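Local coordinates for FAD:protein FMN transferase (PDB 6NXI) that probably transfers the FMN moiety of FAD onto a threonine hydroxyl of a target flavoprotein, with magnesium as cofactor, at residues L10-Y23 and L35-N47. Numbering follows the deposited sequence.
Sequences LSGPTMGTTYNIKY and LQTEIDRLLEEVN. With FAD (flavin-adenine dinucleotide), chain B.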
loop_
_atom_site.group_PDB
_atom_site.type_symbol
_atom_site.label_atom_id
_atom_site.label_comp_id
_atom_site.label_asym_id
_atom_site.label_seq_id
_atom_site.Cartn_x
_atom_site.Cartn_y
_atom_site.Cartn_z
ATOM N N LEU A 10 -12.480 3.322 -17.085
ATOM C CA LEU A 10 -12.930 1.987 -16.686
ATOM C C LEU A 10 -12.988 1.902 -15.161
ATOM O O LEU A 10 -12.111 2.464 -14.499
ATOM C CB LEU A 10 -11.916 0.974 -17.201
ATOM C CG LEU A 10 -11.646 1.003 -18.702
ATOM C CD1 LEU A 10 -10.624 -0.051 -19.044
ATOM C CD2 LEU A 10 -12.918 0.805 -19.519
ATOM N N SER A 11 -13.985 1.224 -14.636
ATOM C CA SER A 11 -14.115 1.061 -13.167
ATOM C C SER A 11 -14.611 -0.344 -12.891
ATOM O O SER A 11 -15.370 -0.909 -13.708
ATOM C CB SER A 11 -15.027 2.103 -12.605
ATOM O OG SER A 11 -14.947 2.128 -11.195
ATOM N N GLY A 12 -14.181 -0.892 -11.776
ATOM C CA GLY A 12 -14.725 -2.152 -11.291
ATOM C C GLY A 12 -14.230 -2.487 -9.903
ATOM O O GLY A 12 -13.501 -1.736 -9.292
ATOM N N PRO A 13 -14.639 -3.665 -9.388
ATOM C CA PRO A 13 -14.329 -4.074 -8.032
ATOM C C PRO A 13 -13.037 -4.892 -7.981
ATOM O O PRO A 13 -12.794 -5.732 -8.828
ATOM C CB PRO A 13 -15.512 -5.008 -7.695
ATOM C CG PRO A 13 -15.829 -5.686 -9.017
ATOM C CD PRO A 13 -15.490 -4.652 -10.079
ATOM N N THR A 14 -12.249 -4.633 -6.953
ATOM C CA THR A 14 -11.067 -5.467 -6.592
ATOM C C THR A 14 -10.669 -5.178 -5.147
ATOM O O THR A 14 -10.733 -4.030 -4.729
ATOM C CB THR A 14 -9.907 -5.256 -7.584
ATOM O OG1 THR A 14 -9.008 -6.371 -7.498
ATOM C CG2 THR A 14 -9.132 -3.979 -7.355
ATOM N N MET A 15 -10.127 -6.203 -4.494
ATOM C CA MET A 15 -9.415 -6.088 -3.194
ATOM C C MET A 15 -10.271 -5.366 -2.149
ATOM O O MET A 15 -9.684 -4.610 -1.337
ATOM C CB MET A 15 -8.114 -5.339 -3.395
ATOM C CG MET A 15 -7.199 -5.997 -4.438
ATOM S SD MET A 15 -5.669 -5.104 -4.648
ATOM C CE MET A 15 -5.133 -5.732 -6.228
ATOM N N GLY A 16 -11.584 -5.554 -2.192
ATOM C CA GLY A 16 -12.465 -4.975 -1.156
ATOM C C GLY A 16 -12.751 -3.526 -1.463
ATOM O O GLY A 16 -13.337 -2.826 -0.631
ATOM N N THR A 17 -12.281 -3.055 -2.616
ATOM C CA THR A 17 -12.437 -1.619 -2.987
ATOM C C THR A 17 -12.841 -1.563 -4.470
ATOM O O THR A 17 -13.364 -2.558 -5.003
ATOM C CB THR A 17 -11.211 -0.778 -2.573
ATOM O OG1 THR A 17 -11.354 0.637 -2.854
ATOM C CG2 THR A 17 -9.900 -1.255 -3.163
ATOM N N THR A 18 -12.474 -0.468 -5.117
ATOM C CA THR A 18 -12.758 -0.250 -6.551
ATOM C C THR A 18 -11.493 0.282 -7.204
ATOM O O THR A 18 -10.613 0.933 -6.567
ATOM C CB THR A 18 -13.928 0.720 -6.808
ATOM O OG1 THR A 18 -13.461 1.947 -6.253
ATOM C CG2 THR A 18 -15.241 0.224 -6.248
ATOM N N TYR A 19 -11.349 -0.064 -8.471
ATOM C CA TYR A 19 -10.325 0.547 -9.330
ATOM C C TYR A 19 -10.984 1.545 -10.291
ATOM O O TYR A 19 -12.180 1.455 -10.632
ATOM C CB TYR A 19 -9.551 -0.501 -10.125
ATOM C CG TYR A 19 -10.315 -1.254 -11.182
ATOM C CD1 TYR A 19 -10.785 -2.535 -10.953
ATOM C CD2 TYR A 19 -10.474 -0.727 -12.457
ATOM C CE1 TYR A 19 -11.456 -3.240 -11.942
ATOM C CE2 TYR A 19 -11.173 -1.401 -13.437
ATOM C CZ TYR A 19 -11.671 -2.666 -13.174
ATOM O OH TYR A 19 -12.319 -3.364 -14.160
ATOM N N ASN A 20 -10.165 2.485 -10.709
ATOM C CA ASN A 20 -10.519 3.526 -11.691
ATOM C C ASN A 20 -9.328 3.675 -12.614
ATOM O O ASN A 20 -8.249 4.005 -12.160
ATOM C CB ASN A 20 -10.890 4.847 -11.066
ATOM C CG ASN A 20 -12.199 4.776 -10.333
ATOM O OD1 ASN A 20 -13.271 4.679 -10.945
ATOM N ND2 ASN A 20 -12.098 4.846 -9.007
ATOM N N ILE A 21 -9.530 3.378 -13.880
ATOM C CA ILE A 21 -8.453 3.498 -14.877
ATOM C C ILE A 21 -8.933 4.530 -15.893
ATOM O O ILE A 21 -10.045 4.380 -16.408
ATOM C CB ILE A 21 -8.121 2.134 -15.459
ATOM C CG1 ILE A 21 -7.556 1.254 -14.332
ATOM C CG2 ILE A 21 -7.181 2.287 -16.663
ATOM C CD1 ILE A 21 -7.661 -0.181 -14.593
ATOM N N LYS A 22 -8.128 5.528 -16.169
ATOM C CA LYS A 22 -8.406 6.523 -17.226
ATOM C C LYS A 22 -7.271 6.472 -18.230
ATOM O O LYS A 22 -6.096 6.405 -17.828
ATOM C CB LYS A 22 -8.567 7.942 -16.679
ATOM C CG LYS A 22 -9.787 8.101 -15.801
ATOM C CD LYS A 22 -9.881 9.528 -15.206
ATOM C CE LYS A 22 -11.158 9.719 -14.410
ATOM N NZ LYS A 22 -11.396 11.115 -13.974
ATOM N N TYR A 23 -7.607 6.460 -19.506
ATOM C CA TYR A 23 -6.540 6.467 -20.529
ATOM C C TYR A 23 -7.031 7.287 -21.710
ATOM O O TYR A 23 -8.244 7.504 -21.892
ATOM C CB TYR A 23 -6.084 5.045 -20.888
ATOM C CG TYR A 23 -7.125 4.252 -21.627
ATOM C CD1 TYR A 23 -7.995 3.428 -20.949
ATOM C CD2 TYR A 23 -7.221 4.292 -23.011
ATOM C CE1 TYR A 23 -8.973 2.702 -21.601
ATOM C CE2 TYR A 23 -8.181 3.557 -23.674
ATOM C CZ TYR A 23 -9.061 2.755 -22.969
ATOM O OH TYR A 23 -10.032 2.021 -23.602
ATOM N N LEU A 35 -9.657 -4.432 -23.176
ATOM C CA LEU A 35 -8.733 -3.987 -22.108
ATOM C C LEU A 35 -9.322 -4.320 -20.749
ATOM O O LEU A 35 -8.555 -4.772 -19.868
ATOM C CB LEU A 35 -8.494 -2.479 -22.222
ATOM C CG LEU A 35 -7.750 -2.032 -23.473
ATOM C CD1 LEU A 35 -7.826 -0.512 -23.599
ATOM C CD2 LEU A 35 -6.309 -2.494 -23.458
ATOM N N GLN A 36 -10.597 -4.019 -20.496
ATOM C CA GLN A 36 -11.153 -4.236 -19.144
ATOM C C GLN A 36 -11.170 -5.722 -18.813
ATOM O O GLN A 36 -10.958 -6.112 -17.672
ATOM C CB GLN A 36 -12.570 -3.693 -19.013
ATOM C CG GLN A 36 -13.068 -3.684 -17.573
ATOM C CD GLN A 36 -14.137 -2.639 -17.348
ATOM O OE1 GLN A 36 -14.908 -2.336 -18.248
ATOM N NE2 GLN A 36 -14.236 -2.139 -16.130
ATOM N N THR A 37 -11.425 -6.534 -19.829
ATOM C CA THR A 37 -11.470 -7.996 -19.614
ATOM C C THR A 37 -10.108 -8.480 -19.098
ATOM O O THR A 37 -10.065 -9.284 -18.145
ATOM C CB THR A 37 -11.905 -8.707 -20.900
ATOM O OG1 THR A 37 -13.260 -8.387 -21.237
ATOM C CG2 THR A 37 -11.804 -10.203 -20.707
ATOM N N GLU A 38 -9.015 -8.019 -19.675
ATOM C CA GLU A 38 -7.678 -8.474 -19.237
ATOM C C GLU A 38 -7.330 -7.822 -17.903
ATOM O O GLU A 38 -6.736 -8.460 -17.058
ATOM C CB GLU A 38 -6.637 -8.182 -20.298
ATOM C CG GLU A 38 -5.280 -8.734 -19.926
ATOM C CD GLU A 38 -5.171 -10.218 -19.647
ATOM O OE1 GLU A 38 -6.129 -11.007 -19.897
ATOM O OE2 GLU A 38 -4.109 -10.602 -19.166
ATOM N N ILE A 39 -7.697 -6.556 -17.730
ATOM C CA ILE A 39 -7.426 -5.879 -16.440
ATOM C C ILE A 39 -8.123 -6.654 -15.328
ATOM O O ILE A 39 -7.516 -6.905 -14.289
ATOM C CB ILE A 39 -7.895 -4.415 -16.501
ATOM C CG1 ILE A 39 -6.944 -3.635 -17.406
ATOM C CG2 ILE A 39 -7.995 -3.847 -15.087
ATOM C CD1 ILE A 39 -7.525 -2.306 -17.838
ATOM N N ASP A 40 -9.384 -7.020 -15.509
ATOM C CA ASP A 40 -10.106 -7.820 -14.492
ATOM C C ASP A 40 -9.378 -9.152 -14.252
ATOM O O ASP A 40 -9.290 -9.566 -13.107
ATOM C CB ASP A 40 -11.575 -7.972 -14.850
ATOM C CG ASP A 40 -12.344 -6.679 -14.648
ATOM O OD1 ASP A 40 -11.922 -5.891 -13.775
ATOM O OD2 ASP A 40 -13.363 -6.500 -15.335
ATOM N N ARG A 41 -8.900 -9.829 -15.287
ATOM C CA ARG A 41 -8.189 -11.129 -15.113
ATOM C C ARG A 41 -6.903 -10.921 -14.296
ATOM O O ARG A 41 -6.570 -11.796 -13.390
ATOM C CB ARG A 41 -7.885 -11.738 -16.485
ATOM C CG ARG A 41 -7.450 -13.198 -16.420
ATOM C CD ARG A 41 -6.761 -13.683 -17.681
ATOM N NE ARG A 41 -5.472 -13.040 -17.857
ATOM C CZ ARG A 41 -4.369 -13.333 -17.183
ATOM N NH1 ARG A 41 -4.339 -14.362 -16.355
ATOM N NH2 ARG A 41 -3.275 -12.631 -17.396
ATOM N N LEU A 42 -6.151 -9.852 -14.599
ATOM C CA LEU A 42 -4.853 -9.594 -13.928
ATOM C C LEU A 42 -5.164 -9.321 -12.458
ATOM O O LEU A 42 -4.409 -9.774 -11.630
ATOM C CB LEU A 42 -4.120 -8.447 -14.623
ATOM C CG LEU A 42 -3.537 -8.791 -15.991
ATOM C CD1 LEU A 42 -3.198 -7.529 -16.750
ATOM C CD2 LEU A 42 -2.297 -9.657 -15.846
ATOM N N LEU A 43 -6.175 -8.512 -12.180
ATOM C CA LEU A 43 -6.447 -8.153 -10.766
ATOM C C LEU A 43 -7.011 -9.361 -9.990
ATOM O O LEU A 43 -6.688 -9.510 -8.787
ATOM C CB LEU A 43 -7.352 -6.921 -10.728
ATOM C CG LEU A 43 -6.675 -5.646 -11.180
ATOM C CD1 LEU A 43 -7.692 -4.511 -11.239
ATOM C CD2 LEU A 43 -5.501 -5.289 -10.296
ATOM N N GLU A 44 -7.847 -10.176 -10.617
ATOM C CA GLU A 44 -8.330 -11.434 -10.004
ATOM C C GLU A 44 -7.139 -12.324 -9.686
ATOM O O GLU A 44 -7.124 -12.875 -8.621
ATOM C CB GLU A 44 -9.359 -12.110 -10.900
ATOM C CG GLU A 44 -10.716 -11.481 -10.686
ATOM C CD GLU A 44 -11.182 -11.727 -9.268
ATOM O OE1 GLU A 44 -11.203 -10.776 -8.457
ATOM O OE2 GLU A 44 -11.467 -12.909 -8.952
ATOM N N GLU A 45 -6.152 -12.412 -10.580
ATOM C CA GLU A 45 -4.908 -13.166 -10.278
ATOM C C GLU A 45 -4.213 -12.590 -9.032
ATOM O O GLU A 45 -3.698 -13.339 -8.231
ATOM C CB GLU A 45 -4.003 -13.170 -11.501
ATOM C CG GLU A 45 -2.712 -13.958 -11.320
ATOM C CD GLU A 45 -1.943 -14.047 -12.632
ATOM O OE1 GLU A 45 -1.669 -12.982 -13.237
ATOM O OE2 GLU A 45 -1.671 -15.210 -13.076
ATOM N N VAL A 46 -4.082 -11.264 -8.930
ATOM C CA VAL A 46 -3.406 -10.691 -7.738
ATOM C C VAL A 46 -4.160 -11.163 -6.493
ATOM O O VAL A 46 -3.518 -11.457 -5.462
ATOM C CB VAL A 46 -3.359 -9.164 -7.823
ATOM C CG1 VAL A 46 -2.847 -8.589 -6.533
ATOM C CG2 VAL A 46 -2.509 -8.642 -8.985
ATOM N N ASN A 47 -5.481 -11.122 -6.563
ATOM C CA ASN A 47 -6.327 -11.535 -5.408
ATOM C C ASN A 47 -6.142 -13.036 -5.125
ATOM O O ASN A 47 -5.974 -13.436 -3.965
ATOM C CB ASN A 47 -7.787 -11.186 -5.636
ATOM C CG ASN A 47 -8.107 -9.724 -5.398
ATOM O OD1 ASN A 47 -8.338 -9.350 -4.240
ATOM N ND2 ASN A 47 -8.055 -8.917 -6.447
HETATM P PA FAD B . -1.982 0.780 3.982
HETATM O O1A FAD B . -1.859 1.983 4.846
HETATM O O2A FAD B . -1.338 0.762 2.653
HETATM O O5B FAD B . -1.502 -0.517 4.782
HETATM C C5B FAD B . -2.305 -0.843 5.948
HETATM C C4B FAD B . -2.660 -2.310 5.972
HETATM O O4B FAD B . -1.485 -3.155 6.030
HETATM C C3B FAD B . -3.498 -2.671 7.198
HETATM O O3B FAD B . -4.887 -2.577 6.880
HETATM C C2B FAD B . -3.031 -4.093 7.531
HETATM O O2B FAD B . -3.696 -5.046 6.733
HETATM C C1B FAD B . -1.558 -4.035 7.148
HETATM N N9A FAD B . -0.647 -3.539 8.157
HETATM C C8A FAD B . -0.936 -2.818 9.325
HETATM N N7A FAD B . 0.156 -2.418 9.929
HETATM C C5A FAD B . 1.212 -2.917 9.194
HETATM C C6A FAD B . 2.601 -2.842 9.372
HETATM N N6A FAD B . 3.204 -2.148 10.354
HETATM N N1A FAD B . 3.361 -3.412 8.415
HETATM C C2A FAD B . 2.755 -4.090 7.420
HETATM N N3A FAD B . 1.450 -4.224 7.148
HETATM C C4A FAD B . 0.725 -3.609 8.098
HETATM N N1 FAD B . -10.501 -6.104 2.106
HETATM C C2 FAD B . -11.720 -6.732 2.244
HETATM O O2 FAD B . -12.573 -6.279 3.040
HETATM N N3 FAD B . -12.049 -7.827 1.512
HETATM C C4 FAD B . -11.185 -8.391 0.610
HETATM O O4 FAD B . -11.499 -9.397 -0.012
HETATM C C4X FAD B . -9.895 -7.782 0.453
HETATM N N5 FAD B . -9.037 -8.310 -0.395
HETATM C C5X FAD B . -7.803 -7.715 -0.522
HETATM C C6 FAD B . -6.861 -8.277 -1.406
HETATM C C7 FAD B . -5.603 -7.744 -1.597
HETATM C C7M FAD B . -4.644 -8.397 -2.567
HETATM C C8 FAD B . -5.257 -6.572 -0.884
HETATM C C8M FAD B . -3.897 -5.940 -1.031
HETATM C C9 FAD B . -6.181 -6.006 0.000
HETATM C C9A FAD B . -7.459 -6.547 0.194
HETATM N N10 FAD B . -8.397 -6.021 1.090
HETATM C C10 FAD B . -9.638 -6.612 1.251
HETATM C "C1'" FAD B . -8.105 -4.764 1.811
HETATM C "C2'" FAD B . -7.189 -4.912 2.972
HETATM O "O2'" FAD B . -7.782 -5.729 3.977
HETATM C "C3'" FAD B . -6.903 -3.522 3.568
HETATM O "O3'" FAD B . -8.065 -2.905 4.075
HETATM C "C4'" FAD B . -6.339 -2.521 2.578
HETATM O "O4'" FAD B . -5.414 -3.178 1.726
HETATM C "C5'" FAD B . -5.747 -1.312 3.276
HETATM O "O5'" FAD B . -5.054 -0.519 2.280
HETATM P P FAD B . -4.579 0.944 2.654
HETATM O O1P FAD B . -5.624 1.688 3.353
HETATM O O2P FAD B . -3.941 1.402 1.362
HETATM O O3P FAD B . -3.515 0.541 3.763
HETATM O O HOH W 1 -16.051 0.462 -16.600
HETATM O O HOH W 2 -11.579 -7.298 -11.087
HETATM O O HOH W 3 -10.108 -8.365 -9.014
#
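Tyr19 meets helix 35-47 with a hydroxyl that both gives and receives, a worked example of a buried tyrosine hydroxyl satisfied at the polar margin of an otherwise apolar contact. The OH donates to Asp40 OD1 at 2.6 Å, on the syn side of the carboxylate, and accepts from Gln36 NE2 at 3.0 Å along a nearly straight N-H path (168°) in the amide plane. With CG set between backbone N and carbonyl carbon (chi1 67°), the phenol lies under its own hairpin: Gly12 N sits 3.3 Å above the centre of one ring face, while Ile39 CG2 lies off toward the rim of the other. Leu43 CD1 packs obliquely at Tyr19 CD1; Ile39 CG2 and CD1 pack on Ile21 CD1, and Ile39 CD1 also meets Leu10 CD1.

Waters complete the polar seam. One accepts from both Ser11 N and Gln36 NE2; a second donates to Pro13 O and to Asp40 OD1, giving that oxygen two donors. Toward the turn, Asn47 ND2 bonds Thr14 OG1 (2.9 Å, bent to 136°) and also Leu43 O (2.8 Å), one turn back in the helix. A third water joins Thr14 OG1 to Glu44 OE1, whose carboxylate is also salt-bridged to Arg54.

The type I' turn from Thr14 to Thr17 closes the hairpin at the flavin. Met15 lies over one isoalloxazine face, CB above C5X and C6, SD above C7, and O on that same face 3.1 Å from FAD N10; its CE reaches Val46 CG1 (3.7 Å). Apolar packing and a row of side-chain and water bonds together hold this edge hairpin on the helix. Two acceptors for Asn47 ND2 probably keep the amide in one rotation, OD1 turned toward FAD C6 (3.4 Å), obliquely off the flavin rim.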